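Local coordinates for alpha-catenin-like protein hmp-1 (Caenorhabditis elegans, PDB 5H5M) that belongs to the cadherin-catenin complex of adherens junctions, binds beta-catenin and actin filaments, and is required for cell migration and shape change in the embryo, at residues D117-D121 with V243-H247. Numbering follows the deposited sequence.
Sequences DHISD and VSEAH
Ser120 OG is held by His247 ND1, hydrogen-bonded to it at 2.9 Å, and by a water that donates to Ser244 OG, with a weak further bond to Arg286. OG stands anti to its own backbone N (chi1 180°), the rotation that turns it to the ring. At the other nitrogen, His247 NE2 donates to Asp117 OD2 over 2.7 Å, a bent bond (130° at the hydrogen) that reaches the anti side of the carboxylate from well out of its plane. The two flat groups are close to parallel, yet the oxygen lies somewhat off the ring plane. With both nitrogens engaged, rotation of the imidazole should be limited. Val243 CG1 lies over one face of this ring, offset toward its rim, and reaches Ser120 CB at 4.0 Å. A leucine in place of His247 would probably leave Asp117 OD2 and Ser120 OG without their ring partners inside a buried interface. Arg58 pairs with Asp117 OD1, while Asp121, beside the imidazole, forms salt bridges with Arg55 and Arg286. Segments 117-121 and 243-247, whose axes cross at -63°, join helices 92-122 and 237-260 through a polar His-carboxylate contact near the centre of the M domain, a helical-bundle assembly of the vinculin/alpha-catenin family.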
loop_
_atom_site.group_PDB
_atom_site.type_symbol
_atom_site.label_atom_id
_atom_site.label_comp_id
_atom_site.label_asym_id
_atom_site.label_seq_id
_atom_site.Cartn_x
_atom_site.Cartn_y
_atom_site.Cartn_z
ATOM N N ASP A 117 -3.014 1.148 0.537
ATOM C CA ASP A 117 -3.574 -0.202 0.417
ATOM C C ASP A 117 -2.886 -0.988 -0.693
ATOM O O ASP A 117 -2.503 -2.143 -0.511
ATOM C CB ASP A 117 -5.075 -0.162 0.125
ATOM C CG ASP A 117 -5.916 0.002 1.367
ATOM O OD1 ASP A 117 -6.996 0.613 1.258
ATOM O OD2 ASP A 117 -5.511 -0.479 2.447
ATOM N N HIS A 118 -2.753 -0.342 -1.847
ATOM C CA HIS A 118 -2.140 -0.953 -3.015
ATOM C C HIS A 118 -0.644 -1.172 -2.809
ATOM O O HIS A 118 -0.118 -2.231 -3.144
ATOM C CB HIS A 118 -2.394 -0.089 -4.254
ATOM C CG HIS A 118 -3.827 -0.071 -4.695
ATOM N ND1 HIS A 118 -4.802 0.634 -4.022
ATOM C CD2 HIS A 118 -4.448 -0.680 -5.730
ATOM C CE1 HIS A 118 -5.964 0.459 -4.628
ATOM N NE2 HIS A 118 -5.778 -0.333 -5.667
ATOM N N ILE A 119 0.031 -0.171 -2.251
ATOM C CA ILE A 119 1.464 -0.260 -1.978
ATOM C C ILE A 119 1.759 -1.358 -0.960
ATOM O O ILE A 119 2.739 -2.100 -1.093
ATOM C CB ILE A 119 2.022 1.082 -1.463
ATOM C CG1 ILE A 119 1.878 2.159 -2.542
ATOM C CG2 ILE A 119 3.481 0.944 -1.045
ATOM C CD1 ILE A 119 2.438 3.506 -2.147
ATOM N N SER A 120 0.896 -1.466 0.046
ATOM C CA SER A 120 1.036 -2.490 1.075
ATOM C C SER A 120 0.983 -3.890 0.465
ATOM O O SER A 120 1.825 -4.733 0.769
ATOM C CB SER A 120 -0.052 -2.329 2.143
ATOM O OG SER A 120 0.058 -3.316 3.156
ATOM N N ASP A 121 0.002 -4.128 -0.404
ATOM C CA ASP A 121 -0.155 -5.428 -1.056
ATOM C C ASP A 121 0.954 -5.723 -2.066
ATOM O O ASP A 121 1.550 -6.800 -2.052
ATOM C CB ASP A 121 -1.511 -5.520 -1.768
ATOM C CG ASP A 121 -2.686 -5.528 -0.803
ATOM O OD1 ASP A 121 -2.487 -5.864 0.383
ATOM O OD2 ASP A 121 -3.815 -5.206 -1.236
ATOM N N VAL A 243 -2.136 1.319 7.817
ATOM C CA VAL A 243 -2.632 0.354 6.844
ATOM C C VAL A 243 -1.955 -1.006 7.034
ATOM O O VAL A 243 -2.615 -2.045 6.976
ATOM C CB VAL A 243 -2.417 0.855 5.398
ATOM C CG1 VAL A 243 -2.655 -0.261 4.395
ATOM C CG2 VAL A 243 -3.326 2.042 5.106
ATOM N N SER A 244 -0.646 -0.994 7.274
ATOM C CA SER A 244 0.096 -2.229 7.530
ATOM C C SER A 244 -0.505 -2.995 8.703
ATOM O O SER A 244 -0.712 -4.206 8.624
ATOM C CB SER A 244 1.572 -1.938 7.809
ATOM O OG SER A 244 2.248 -1.537 6.631
ATOM N N GLU A 245 -0.792 -2.276 9.782
ATOM C CA GLU A 245 -1.385 -2.884 10.966
ATOM C C GLU A 245 -2.769 -3.454 10.657
ATOM O O GLU A 245 -3.100 -4.559 11.078
ATOM C CB GLU A 245 -1.472 -1.860 12.098
ATOM C CG GLU A 245 -2.059 -2.392 13.386
ATOM C CD GLU A 245 -2.180 -1.317 14.451
ATOM O OE1 GLU A 245 -1.270 -0.464 14.545
ATOM O OE2 GLU A 245 -3.188 -1.322 15.189
ATOM N N ALA A 246 -3.567 -2.699 9.911
ATOM C CA ALA A 246 -4.906 -3.138 9.543
ATOM C C ALA A 246 -4.854 -4.344 8.605
ATOM O O ALA A 246 -5.698 -5.233 8.677
ATOM C CB ALA A 246 -5.682 -1.994 8.896
ATOM N N HIS A 247 -3.859 -4.367 7.725
ATOM C CA HIS A 247 -3.733 -5.449 6.757
ATOM C C HIS A 247 -3.256 -6.742 7.419
ATOM O O HIS A 247 -3.652 -7.834 7.013
ATOM C CB HIS A 247 -2.787 -5.044 5.625
ATOM C CG HIS A 247 -3.416 -4.144 4.604
ATOM N ND1 HIS A 247 -2.798 -3.813 3.421
ATOM C CD2 HIS A 247 -4.619 -3.516 4.595
ATOM C CE1 HIS A 247 -3.592 -3.017 2.720
ATOM N NE2 HIS A 247 -4.698 -2.821 3.412
HETATM O O HOH W 1 2.318 -3.670 4.889
#